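PDB 2YQU: 2-oxoglutarate dehydrogenase E3 component from Thermus thermophilus, which probably catalyses the NAD(+)-dependent reoxidation of protein-bound dihydrolipoyl groups, with one FAD per subunit as cofactor. Local coordinates for residues A[386-391]-A[446-451]; A[158-163]-A[255-260]; A[59-64]-A[71-76]. All coordinates share one frame; numbering follows the deposited sequence.

Contact 1 of 3, residues A[386-391]-A[446-451]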
ATOM      1  N   ILE A 386      -1.733   7.398  11.547  1.00 14.47           N
ATOM      2  CA  ILE A 386      -2.321   8.196  10.474  1.00 14.33           C
ATOM      3  C   ILE A 386      -3.377   9.111  11.081  1.00 14.22           C
ATOM      4  O   ILE A 386      -4.117   8.714  11.977  1.00 14.10           O
ATOM      5  CB  ILE A 386      -2.928   7.307   9.355  1.00 13.80           C
ATOM      6  CG1 ILE A 386      -1.824   6.518   8.645  1.00 13.51           C
ATOM      7  CG2 ILE A 386      -3.692   8.172   8.333  1.00 14.18           C
ATOM      8  CD1 ILE A 386      -2.334   5.472   7.675  1.00 14.06           C
ATOM      9  N   LYS A 387      -3.423  10.335  10.574  1.00 14.43           N
ATOM     10  CA  LYS A 387      -4.282  11.388  11.055  1.00 15.02           C
ATOM     11  C   LYS A 387      -5.096  11.913   9.873  1.00 15.05           C
ATOM     12  O   LYS A 387      -4.537  12.233   8.821  1.00 15.93           O
ATOM     13  CB  LYS A 387      -3.401  12.480  11.667  1.00 15.31           C
ATOM     14  CG  LYS A 387      -4.044  13.812  11.884  1.00 16.75           C
ATOM     15  CD  LYS A 387      -3.236  14.670  12.851  1.00 15.70           C
ATOM     16  CE  LYS A 387      -2.147  15.481  12.146  1.00 15.90           C
ATOM     17  NZ  LYS A 387      -1.436  16.416  13.088  1.00 15.97           N
ATOM     18  N   VAL A 388      -6.411  11.969  10.040  1.00 14.90           N
ATOM     19  CA  VAL A 388      -7.316  12.565   9.068  1.00 14.90           C
ATOM     20  C   VAL A 388      -7.860  13.885   9.622  1.00 15.08           C
ATOM     21  O   VAL A 388      -8.334  13.948  10.751  1.00 14.79           O
ATOM     22  CB  VAL A 388      -8.477  11.610   8.723  1.00 15.06           C
ATOM     23  CG1 VAL A 388      -9.542  12.311   7.853  1.00 14.51           C
ATOM     24  CG2 VAL A 388      -7.951  10.353   8.035  1.00 14.84           C
ATOM     25  N   LEU A 389      -7.774  14.936   8.817  1.00 15.08           N
ATOM     26  CA  LEU A 389      -8.332  16.236   9.165  1.00 14.94           C
ATOM     27  C   LEU A 389      -9.595  16.430   8.338  1.00 15.22           C
ATOM     28  O   LEU A 389      -9.541  16.334   7.129  1.00 14.87           O
ATOM     29  CB  LEU A 389      -7.320  17.335   8.857  1.00 14.98           C
ATOM     30  CG  LEU A 389      -5.928  17.101   9.452  1.00 15.25           C
ATOM     31  CD1 LEU A 389      -4.997  18.242   9.135  1.00 15.58           C
ATOM     32  CD2 LEU A 389      -6.027  16.890  10.955  1.00 14.84           C
ATOM     33  N   ALA A 390     -10.728  16.678   8.985  1.00 15.36           N
ATOM     34  CA  ALA A 390     -11.994  16.860   8.267  1.00 15.77           C
ATOM     35  C   ALA A 390     -12.691  18.152   8.681  1.00 16.13           C
ATOM     36  O   ALA A 390     -12.605  18.570   9.830  1.00 16.46           O
ATOM     37  CB  ALA A 390     -12.905  15.681   8.515  1.00 15.77           C
ATOM     38  N   HIS A 391     -13.401  18.774   7.749  1.00 16.70           N
ATOM     39  CA  HIS A 391     -14.072  20.030   8.034  1.00 17.40           C
ATOM     40  C   HIS A 391     -15.111  19.811   9.138  1.00 17.62           C
ATOM     41  O   HIS A 391     -15.870  18.848   9.099  1.00 17.61           O
ATOM     42  CB  HIS A 391     -14.724  20.582   6.768  1.00 17.86           C
ATOM     43  CG  HIS A 391     -15.057  22.034   6.854  1.00 18.78           C
ATOM     44  ND1 HIS A 391     -16.167  22.499   7.525  1.00 19.52           N
ATOM     45  CD2 HIS A 391     -14.416  23.128   6.381  1.00 19.74           C
ATOM     46  CE1 HIS A 391     -16.203  23.818   7.451  1.00 19.64           C
ATOM     47  NE2 HIS A 391     -15.152  24.225   6.761  1.00 19.24           N
ATOM     48  N   LEU A 446     -12.854   7.361  10.359  1.00 14.45           N
ATOM     49  CA  LEU A 446     -14.007   7.221  11.248  1.00 14.72           C
ATOM     50  C   LEU A 446     -13.884   8.105  12.477  1.00 15.28           C
ATOM     51  O   LEU A 446     -14.863   8.693  12.918  1.00 15.34           O
ATOM     52  CB  LEU A 446     -14.170   5.775  11.722  1.00 14.78           C
ATOM     53  CG  LEU A 446     -14.714   4.767  10.708  1.00 15.82           C
ATOM     54  CD1 LEU A 446     -14.678   3.379  11.301  1.00 16.95           C
ATOM     55  CD2 LEU A 446     -16.128   5.124  10.263  1.00 15.86           C
ATOM     56  N   ALA A 447     -12.682   8.150  13.046  1.00 15.10           N
ATOM     57  CA  ALA A 447     -12.395   8.971  14.219  1.00 15.79           C
ATOM     58  C   ALA A 447     -12.568  10.460  13.938  1.00 16.07           C
ATOM     59  O   ALA A 447     -12.965  11.214  14.817  1.00 17.10           O
ATOM     60  CB  ALA A 447     -10.976   8.686  14.738  1.00 15.24           C
ATOM     61  N   ALA A 448     -12.247  10.886  12.720  1.00 16.61           N
ATOM     62  CA  ALA A 448     -12.422  12.279  12.325  1.00 16.76           C
ATOM     63  C   ALA A 448     -13.908  12.571  12.135  1.00 17.36           C
ATOM     64  O   ALA A 448     -14.396  13.624  12.535  1.00 17.34           O
ATOM     65  CB  ALA A 448     -11.642  12.575  11.030  1.00 16.78           C
ATOM     66  N   TRP A 449     -14.621  11.617  11.543  1.00 18.04           N
ATOM     67  CA  TRP A 449     -16.050  11.758  11.280  1.00 18.99           C
ATOM     68  C   TRP A 449     -16.816  11.865  12.592  1.00 19.39           C
ATOM     69  O   TRP A 449     -17.519  12.841  12.845  1.00 18.81           O
ATOM     70  CB  TRP A 449     -16.558  10.551  10.490  1.00 19.35           C
ATOM     71  CG  TRP A 449     -18.052  10.417  10.468  1.00 21.03           C
ATOM     72  CD1 TRP A 449     -18.954  11.412  10.248  1.00 22.88           C
ATOM     73  CD2 TRP A 449     -18.819   9.219  10.663  1.00 24.59           C
ATOM     74  NE1 TRP A 449     -20.233  10.912  10.288  1.00 23.39           N
ATOM     75  CE2 TRP A 449     -20.183   9.569  10.548  1.00 25.18           C
ATOM     76  CE3 TRP A 449     -18.495   7.883  10.926  1.00 26.48           C
ATOM     77  CZ2 TRP A 449     -21.221   8.634  10.680  1.00 25.98           C
ATOM     78  CZ3 TRP A 449     -19.535   6.947  11.064  1.00 26.85           C
ATOM     79  CH2 TRP A 449     -20.876   7.335  10.938  1.00 27.33           C
ATOM     80  N   GLU A 450     -16.655  10.844  13.416  1.00 20.03           N
ATOM     81  CA  GLU A 450     -17.366  10.739  14.682  1.00 21.02           C
ATOM     82  C   GLU A 450     -16.469   9.994  15.668  1.00 20.68           C
ATOM     83  O   GLU A 450     -15.777  10.603  16.484  1.00 20.83           O
ATOM     84  CB  GLU A 450     -18.684   9.995  14.477  1.00 21.58           C
ATOM     85  CG  GLU A 450     -19.834  10.838  13.953  1.00 24.40           C
ATOM     86  CD  GLU A 450     -21.160  10.084  13.928  1.00 27.72           C
ATOM     87  OE1 GLU A 450     -21.160   8.832  13.921  1.00 30.16           O
ATOM     88  OE2 GLU A 450     -22.218  10.750  13.910  1.00 31.36           O
ATOM     89  N   ARG A 451     -16.472   8.674  15.575  1.00 20.43           N
ATOM     90  CA  ARG A 451     -15.640   7.836  16.428  1.00 20.38           C
ATOM     91  C   ARG A 451     -15.298   6.537  15.708  1.00 19.27           C
ATOM     92  O   ARG A 451     -16.119   6.010  14.953  1.00 18.64           O
ATOM     93  CB  ARG A 451     -16.362   7.519  17.742  1.00 21.11           C
ATOM     94  CG  ARG A 451     -17.730   6.901  17.552  1.00 24.01           C
ATOM     95  CD  ARG A 451     -18.485   6.628  18.850  1.00 27.83           C
ATOM     96  NE  ARG A 451     -18.960   7.867  19.459  1.00 31.29           N
ATOM     97  CZ  ARG A 451     -18.319   8.555  20.404  1.00 33.60           C
ATOM     98  NH1 ARG A 451     -17.149   8.143  20.883  1.00 34.98           N
ATOM     99  NH2 ARG A 451     -18.856   9.676  20.875  1.00 35.23           N
TER

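Contact 2 of 3, residues A[158-163]-A[255-260]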
ATOM      1  N   THR A 158      23.587  14.219  -6.180  1.00 15.05           N
ATOM      2  CA  THR A 158      24.032  13.351  -7.265  1.00 15.12           C
ATOM      3  C   THR A 158      25.209  12.459  -6.861  1.00 15.29           C
ATOM      4  O   THR A 158      25.212  11.259  -7.144  1.00 15.31           O
ATOM      5  CB  THR A 158      24.411  14.198  -8.489  1.00 15.37           C
ATOM      6  OG1 THR A 158      23.235  14.842  -9.003  1.00 15.65           O
ATOM      7  CG2 THR A 158      24.879  13.325  -9.626  1.00 16.82           C
ATOM      8  N   GLU A 159      26.197  13.060  -6.208  1.00 15.41           N
ATOM      9  CA  GLU A 159      27.406  12.349  -5.816  1.00 15.71           C
ATOM     10  C   GLU A 159      27.129  11.468  -4.607  1.00 16.07           C
ATOM     11  O   GLU A 159      27.762  10.430  -4.429  1.00 15.93           O
ATOM     12  CB  GLU A 159      28.524  13.339  -5.501  1.00 16.16           C
ATOM     13  CG  GLU A 159      29.022  14.107  -6.710  1.00 16.25           C
ATOM     14  CD  GLU A 159      28.108  15.242  -7.164  1.00 17.28           C
ATOM     15  OE1 GLU A 159      27.976  15.457  -8.391  1.00 19.25           O
ATOM     16  OE2 GLU A 159      27.539  15.946  -6.315  1.00 19.68           O
ATOM     17  N   ALA A 160      26.160  11.877  -3.797  1.00 16.25           N
ATOM     18  CA  ALA A 160      25.762  11.098  -2.629  1.00 16.51           C
ATOM     19  C   ALA A 160      25.038   9.802  -3.000  1.00 16.96           C
ATOM     20  O   ALA A 160      24.897   8.918  -2.165  1.00 17.19           O
ATOM     21  CB  ALA A 160      24.908  11.928  -1.701  1.00 16.30           C
ATOM     22  N   LEU A 161      24.574   9.690  -4.237  1.00 17.40           N
ATOM     23  CA  LEU A 161      24.005   8.440  -4.745  1.00 17.69           C
ATOM     24  C   LEU A 161      25.069   7.411  -5.136  1.00 17.90           C
ATOM     25  O   LEU A 161      24.733   6.252  -5.412  1.00 17.20           O
ATOM     26  CB  LEU A 161      23.134   8.718  -5.966  1.00 17.83           C
ATOM     27  CG  LEU A 161      21.883   9.561  -5.725  1.00 18.68           C
ATOM     28  CD1 LEU A 161      21.391  10.149  -7.042  1.00 20.57           C
ATOM     29  CD2 LEU A 161      20.812   8.713  -5.064  1.00 18.60           C
ATOM     30  N   SER A 162      26.338   7.829  -5.145  1.00 18.04           N
ATOM     31  CA  SER A 162      27.417   7.063  -5.763  1.00 18.60           C
ATOM     32  C   SER A 162      28.740   7.142  -4.997  1.00 18.65           C
ATOM     33  O   SER A 162      29.804   7.059  -5.613  1.00 19.60           O
ATOM     34  CB  SER A 162      27.668   7.572  -7.190  1.00 18.64           C
ATOM     35  OG  SER A 162      26.486   7.535  -7.968  1.00 19.39           O
ATOM     36  N   PHE A 163      28.699   7.308  -3.681  1.00 18.71           N
ATOM     37  CA  PHE A 163      29.945   7.302  -2.906  1.00 18.93           C
ATOM     38  C   PHE A 163      30.699   5.998  -3.215  1.00 19.81           C
ATOM     39  O   PHE A 163      30.095   4.922  -3.233  1.00 19.70           O
ATOM     40  CB  PHE A 163      29.695   7.406  -1.398  1.00 18.66           C
ATOM     41  CG  PHE A 163      29.231   8.768  -0.922  1.00 17.64           C
ATOM     42  CD1 PHE A 163      28.257   8.864   0.066  1.00 16.51           C
ATOM     43  CD2 PHE A 163      29.783   9.943  -1.416  1.00 17.07           C
ATOM     44  CE1 PHE A 163      27.819  10.098   0.531  1.00 16.16           C
ATOM     45  CE2 PHE A 163      29.351  11.180  -0.958  1.00 16.96           C
ATOM     46  CZ  PHE A 163      28.371  11.258   0.027  1.00 16.83           C
ATOM     47  N   ARG A 255      32.593  12.918   4.227  1.00 18.65           N
ATOM     48  CA  ARG A 255      31.808  13.542   3.167  1.00 17.92           C
ATOM     49  C   ARG A 255      30.797  14.473   3.813  1.00 17.30           C
ATOM     50  O   ARG A 255      30.327  14.225   4.920  1.00 16.32           O
ATOM     51  CB  ARG A 255      31.053  12.495   2.332  1.00 18.35           C
ATOM     52  CG  ARG A 255      31.882  11.348   1.815  1.00 19.11           C
ATOM     53  CD  ARG A 255      32.775  11.687   0.632  1.00 21.13           C
ATOM     54  NE  ARG A 255      33.620  10.548   0.273  1.00 23.07           N
ATOM     55  CZ  ARG A 255      34.612  10.590  -0.615  1.00 25.13           C
ATOM     56  NH1 ARG A 255      34.917  11.717  -1.246  1.00 25.88           N
ATOM     57  NH2 ARG A 255      35.315   9.492  -0.868  1.00 25.52           N
ATOM     58  N   VAL A 256      30.474  15.555   3.119  1.00 16.62           N
ATOM     59  CA  VAL A 256      29.397  16.435   3.527  1.00 16.17           C
ATOM     60  C   VAL A 256      28.448  16.595   2.355  1.00 15.73           C
ATOM     61  O   VAL A 256      28.868  16.954   1.258  1.00 16.24           O
ATOM     62  CB  VAL A 256      29.916  17.812   3.981  1.00 15.97           C
ATOM     63  CG1 VAL A 256      28.762  18.767   4.260  1.00 16.72           C
ATOM     64  CG2 VAL A 256      30.809  17.669   5.196  1.00 16.22           C
ATOM     65  N   LEU A 257      27.174  16.301   2.587  1.00 15.32           N
ATOM     66  CA  LEU A 257      26.130  16.461   1.578  1.00 14.95           C
ATOM     67  C   LEU A 257      25.443  17.797   1.803  1.00 14.62           C
ATOM     68  O   LEU A 257      24.847  18.028   2.840  1.00 14.32           O
ATOM     69  CB  LEU A 257      25.098  15.327   1.659  1.00 15.02           C
ATOM     70  CG  LEU A 257      23.790  15.492   0.862  1.00 14.44           C
ATOM     71  CD1 LEU A 257      24.063  15.764  -0.596  1.00 14.59           C
ATOM     72  CD2 LEU A 257      22.920  14.244   0.989  1.00 16.12           C
ATOM     73  N   VAL A 258      25.525  18.670   0.810  1.00 14.42           N
ATOM     74  CA  VAL A 258      24.860  19.959   0.858  1.00 14.76           C
ATOM     75  C   VAL A 258      23.500  19.789   0.181  1.00 14.60           C
ATOM     76  O   VAL A 258      23.424  19.683  -1.034  1.00 15.34           O
ATOM     77  CB  VAL A 258      25.715  21.037   0.156  1.00 14.74           C
ATOM     78  CG1 VAL A 258      25.007  22.397   0.167  1.00 15.09           C
ATOM     79  CG2 VAL A 258      27.082  21.129   0.835  1.00 15.38           C
ATOM     80  N   ALA A 259      22.443  19.735   0.990  1.00 14.55           N
ATOM     81  CA  ALA A 259      21.071  19.492   0.534  1.00 15.15           C
ATOM     82  C   ALA A 259      20.125  20.478   1.221  1.00 15.29           C
ATOM     83  O   ALA A 259      19.213  20.088   1.939  1.00 14.92           O
ATOM     84  CB  ALA A 259      20.660  18.057   0.856  1.00 15.35           C
ATOM     85  N   VAL A 260      20.358  21.766   0.984  1.00 16.07           N
ATOM     86  CA  VAL A 260      19.578  22.837   1.609  1.00 16.39           C
ATOM     87  C   VAL A 260      18.424  23.343   0.735  1.00 16.76           C
ATOM     88  O   VAL A 260      17.782  24.349   1.064  1.00 18.24           O
ATOM     89  CB  VAL A 260      20.480  24.027   1.976  1.00 16.75           C
ATOM     90  CG1 VAL A 260      21.514  23.588   3.001  1.00 17.31           C
ATOM     91  CG2 VAL A 260      21.165  24.600   0.723  1.00 16.89           C
TER

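Contact 3 of 3, residues A[59-64]-A[71-76]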
ATOM      1  N   TYR A  59      19.365  -3.496   6.125  1.00 18.12           N
ATOM      2  CA  TYR A  59      19.377  -2.965   7.479  1.00 19.21           C
ATOM      3  C   TYR A  59      18.560  -3.854   8.407  1.00 19.63           C
ATOM      4  O   TYR A  59      19.008  -4.161   9.509  1.00 19.78           O
ATOM      5  CB  TYR A  59      18.820  -1.539   7.502  1.00 19.53           C
ATOM      6  CG  TYR A  59      19.036  -0.784   8.802  1.00 21.54           C
ATOM      7  CD1 TYR A  59      20.310  -0.637   9.349  1.00 23.85           C
ATOM      8  CD2 TYR A  59      17.965  -0.201   9.473  1.00 24.68           C
ATOM      9  CE1 TYR A  59      20.512   0.063  10.543  1.00 25.45           C
ATOM     10  CE2 TYR A  59      18.154   0.507  10.661  1.00 26.33           C
ATOM     11  CZ  TYR A  59      19.430   0.636  11.189  1.00 27.15           C
ATOM     12  OH  TYR A  59      19.628   1.332  12.365  1.00 30.81           O
ATOM     13  N   GLU A  60      17.380  -4.283   7.959  1.00 20.41           N
ATOM     14  CA  GLU A  60      16.508  -5.116   8.798  1.00 21.00           C
ATOM     15  C   GLU A  60      17.151  -6.473   9.088  1.00 20.91           C
ATOM     16  O   GLU A  60      17.051  -6.972  10.204  1.00 21.16           O
ATOM     17  CB  GLU A  60      15.125  -5.329   8.160  1.00 21.58           C
ATOM     18  CG  GLU A  60      14.233  -4.091   8.104  1.00 23.93           C
ATOM     19  CD  GLU A  60      13.885  -3.520   9.469  1.00 26.85           C
ATOM     20  OE1 GLU A  60      13.878  -2.278   9.608  1.00 30.04           O
ATOM     21  OE2 GLU A  60      13.619  -4.305  10.405  1.00 29.38           O
ATOM     22  N   ALA A  61      17.809  -7.056   8.090  1.00 21.28           N
ATOM     23  CA  ALA A  61      18.497  -8.339   8.260  1.00 21.62           C
ATOM     24  C   ALA A  61      19.679  -8.202   9.234  1.00 22.20           C
ATOM     25  O   ALA A  61      19.966  -9.120  10.002  1.00 22.48           O
ATOM     26  CB  ALA A  61      18.965  -8.883   6.918  1.00 21.42           C
ATOM     27  N   LYS A  62      20.339  -7.047   9.217  1.00 22.94           N
ATOM     28  CA  LYS A  62      21.443  -6.772  10.143  1.00 23.54           C
ATOM     29  C   LYS A  62      20.957  -6.630  11.588  1.00 24.23           C
ATOM     30  O   LYS A  62      21.615  -7.095  12.517  1.00 24.39           O
ATOM     31  CB  LYS A  62      22.202  -5.509   9.723  1.00 23.68           C
ATOM     32  CG  LYS A  62      23.103  -5.718   8.530  1.00 24.33           C
ATOM     33  CD  LYS A  62      23.641  -4.397   8.009  1.00 25.29           C
ATOM     34  CE  LYS A  62      24.752  -4.615   6.988  1.00 26.42           C
ATOM     35  NZ  LYS A  62      26.005  -5.103   7.627  1.00 27.27           N
ATOM     36  N   LYS A  63      19.803  -5.993  11.773  1.00 24.70           N
ATOM     37  CA  LYS A  63      19.222  -5.834  13.106  1.00 25.26           C
ATOM     38  C   LYS A  63      18.691  -7.165  13.646  1.00 25.07           C
ATOM     39  O   LYS A  63      18.605  -7.355  14.859  1.00 25.39           O
ATOM     40  CB  LYS A  63      18.106  -4.782  13.094  1.00 25.68           C
ATOM     41  CG  LYS A  63      18.615  -3.353  12.922  1.00 27.65           C
ATOM     42  CD  LYS A  63      17.600  -2.321  13.399  1.00 30.02           C
ATOM     43  CE  LYS A  63      16.441  -2.170  12.422  1.00 31.05           C
ATOM     44  NZ  LYS A  63      15.645  -0.933  12.692  1.00 32.38           N
ATOM     45  N   GLY A  64      18.339  -8.081  12.745  1.00 24.80           N
ATOM     46  CA  GLY A  64      17.764  -9.362  13.121  1.00 24.61           C
ATOM     47  C   GLY A  64      16.352  -9.526  12.601  1.00 24.35           C
ATOM     48  O   GLY A  64      15.551  -8.589  12.617  1.00 24.88           O
ATOM     49  N   LYS A  71      23.305 -15.264  10.125  1.00 25.21           N
ATOM     50  CA  LYS A  71      24.697 -15.498  10.498  1.00 25.24           C
ATOM     51  C   LYS A  71      25.628 -14.381  10.029  1.00 25.01           C
ATOM     52  O   LYS A  71      26.667 -14.124  10.640  1.00 24.89           O
ATOM     53  CB  LYS A  71      25.169 -16.840   9.917  1.00 25.38           C
ATOM     54  CG  LYS A  71      24.434 -18.061  10.456  1.00 26.41           C
ATOM     55  CD  LYS A  71      24.745 -18.267  11.929  1.00 26.09           C
ATOM     56  CE  LYS A  71      24.222 -19.586  12.458  1.00 26.67           C
ATOM     57  NZ  LYS A  71      24.973 -19.986  13.686  1.00 24.78           N
ATOM     58  N   GLY A  72      25.257 -13.718   8.939  1.00 24.33           N
ATOM     59  CA  GLY A  72      26.058 -12.620   8.429  1.00 23.94           C
ATOM     60  C   GLY A  72      25.410 -11.896   7.265  1.00 23.61           C
ATOM     61  O   GLY A  72      24.817 -12.523   6.387  1.00 23.38           O
ATOM     62  N   VAL A  73      25.524 -10.572   7.268  1.00 23.50           N
ATOM     63  CA  VAL A  73      25.087  -9.741   6.146  1.00 23.59           C
ATOM     64  C   VAL A  73      26.191  -8.733   5.845  1.00 23.22           C
ATOM     65  O   VAL A  73      26.475  -7.856   6.654  1.00 23.83           O
ATOM     66  CB  VAL A  73      23.772  -8.992   6.455  1.00 23.82           C
ATOM     67  CG1 VAL A  73      23.289  -8.217   5.226  1.00 23.98           C
ATOM     68  CG2 VAL A  73      22.706  -9.955   6.934  1.00 23.90           C
ATOM     69  N   GLU A  74      26.812  -8.885   4.684  1.00 22.64           N
ATOM     70  CA  GLU A  74      27.926  -8.051   4.262  1.00 22.49           C
ATOM     71  C   GLU A  74      27.445  -7.173   3.128  1.00 21.61           C
ATOM     72  O   GLU A  74      26.888  -7.665   2.162  1.00 21.43           O
ATOM     73  CB  GLU A  74      29.095  -8.922   3.770  1.00 22.65           C
ATOM     74  CG  GLU A  74      30.393  -8.155   3.520  1.00 24.64           C
ATOM     75  CD  GLU A  74      31.415  -8.900   2.666  1.00 25.97           C
ATOM     76  OE1 GLU A  74      32.402  -8.258   2.261  1.00 28.17           O
ATOM     77  OE2 GLU A  74      31.255 -10.109   2.394  1.00 26.88           O
ATOM     78  N   LEU A  75      27.670  -5.870   3.244  1.00 20.95           N
ATOM     79  CA  LEU A  75      27.415  -4.957   2.145  1.00 20.17           C
ATOM     80  C   LEU A  75      28.284  -5.344   0.956  1.00 19.98           C
ATOM     81  O   LEU A  75      29.475  -5.648   1.106  1.00 19.82           O
ATOM     82  CB  LEU A  75      27.698  -3.510   2.571  1.00 20.02           C
ATOM     83  CG  LEU A  75      27.794  -2.471   1.446  1.00 19.57           C
ATOM     84  CD1 LEU A  75      26.451  -2.285   0.742  1.00 19.86           C
ATOM     85  CD2 LEU A  75      28.300  -1.152   1.993  1.00 19.41           C
ATOM     86  N   ASP A  76      27.658  -5.355  -0.217  1.00 19.89           N
ATOM     87  CA  ASP A  76      28.317  -5.567  -1.494  1.00 20.17           C
ATOM     88  C   ASP A  76      28.052  -4.294  -2.293  1.00 20.19           C
ATOM     89  O   ASP A  76      27.106  -4.224  -3.076  1.00 19.41           O
ATOM     90  CB  ASP A  76      27.730  -6.819  -2.171  1.00 20.55           C
ATOM     91  CG  ASP A  76      28.413  -7.174  -3.476  1.00 21.35           C
ATOM     92  OD1 ASP A  76      29.150  -6.340  -4.034  1.00 21.73           O
ATOM     93  OD2 ASP A  76      28.241  -8.276  -4.045  1.00 24.46           O
TER
HETATM   94  O   HOH W   1      28.311  -4.650   6.254  1.00 43.34           O

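Contact 1 of 3, residues A[386-391]-A[446-451]
V388 turns CG1 away from its backbone N (chi1 172°), which sets this methyl beside the residue's own carbonyl carbon and against A448 on the neighbouring helix. A448 CB meets a methyl and a carbonyl together: it lies 3.8 Å from V388 CG1 and 3.6 Å from V388 O. The V388 CB is also near, 4.0 Å from A448 CB. Two residues further along the strand A390 faces the same way, and its CB comes to 4.2 Å from A448 CB, so a single methyl from the helix is shared by two strand residues. Because it carries nothing beyond CB, A448 lets the backbones approach closely, with 6.1 Å between V388 CA and A448 CA. A424 of helix 424-429 touches both A390 and A448, while L441 and A444, earlier on helix 438-449, extend the packing against V388. The pair thus joins the antiparallel sheet of the dimerisation domain to the last turn of helix 438-449; E450, the first residue after it, has left helical angles. No hydrogen bond or ion pair crosses between the two segments, which implies that buried apolar contact around the A448 methyl, not polar bonding between them, holds helix and strand together here.

Contact 2 of 3, residues A[158-163]-A[255-260]
The F163 ring has the R255 CG methylene over one face and, from its own segment, the backbone CA of A160 over the other, each displaced toward the rim. The R255 side is a CH-pi contact, with R255 CG 4.0 Å from the centroid of the F163 ring and 22° off its normal. Neighbouring methylenes continue it at the ring's outer atoms, where R255 CB reaches 3.7 Å from F163 CZ and R255 CD 3.8 Å from F163 CE2. A bend at chi2 (-76°) lays the arginine chain along the ring, and the two side chains run past each other in opposite senses. The guanidinium plane is only 16° from that of the ring, yet meets CD2 obliquely, so the aliphatic stem carries the contact. The charged end goes to E152 O through NH1 and to a salt bridge with E165 through NH2. W186 meets the F163 ring as well. Beside this, both methyls of L257 approach A160 CB from the same side, with L257 CD2 and CD1 each 4.1 Å from it. Were F163 replaced by an alanine, the R255 methylenes would probably lose the face they lie on and a gap would open toward A160. L257 and A160 also touch L182 of helix 177-188, and the L257 side chain comes within about 4 Å of G179, predicted to bind NAD(+). The short, weakly bonded helix 157-160 and the loop after it pack on strand 255-258 of a parallel five-stranded sheet, in the Rossmann-type NAD-binding domain of the pyridine nucleotide-disulfide oxidoreductases.

Contact 3 of 3, residues A[59-64]-A[71-76]
The last turn of helix 45-63 passes strand 73-75 with 6.2 Å between K62 CA and V73 CA, the nearest CA pair of the two segments. V73 aims its side chain at the helix and is touched by two successive residues there. Its CG2 packs on the A61 methyl, 3.9 Å from A61 CB, while the V73 CB is met by the K62 stem, with K62 CG at 3.9 Å. K62 and V73 cross obliquely, and the lysine continues past the branch to the strand's backbone. A bend at its last torsion (chi4 -72°) turns the ammonium back to the strand, where K62 NZ donates to V73 O at 3.0 Å. The ammonium approaches the carbonyl at a C=O...N angle of 148°, tilted 32° from the carbonyl plane. A water accepts a second hydrogen bond from K62 NZ at 2.7 Å and also a weak one from L75 N, lying 3.3 Å from that nitrogen, so it bridges the lysine to the strand two residues beyond V73.

G64 leaves the helix with positive phi, at angles that would press a side chain against the preceding carbonyl O, and D76 is the N-cap of the next helix, its OD1 accepting from A79 N. V73 and E74 also pair antiparallel with a strand of the second subunit, and L65 of the second subunit packs on A61, so the contact sits at the dimer interface. Chemically, the lysine packs by its CG methylene and donates at its end: within these segments the ammonium is met by a carbonyl and a water, dipoles that would probably stabilise its charge.

The three contacts are separate along the chain, contact 3 closing before contact 2 opens and contact 2 before contact 1, and none touches another. Contacts 2 and 3 both belong to the nucleotide-binding oxidoreductase part of the chain, with centres about 24 Å apart and nearest atoms about 8 Å apart. Contact 1 lies at the C-terminal dimerisation domain, its centre about 40 Å from those of the others and on the opposite side of the chain's centre from contact 2. Contact 2 lies nearest the nucleotide sites: the A160 side chain is about 8 Å from the bound FAD, and that of L257 about 6 Å from the side chain of I178 in the NAD(+) site. Contacts 1 and 3 lie away from the FAD and NAD(+) sites.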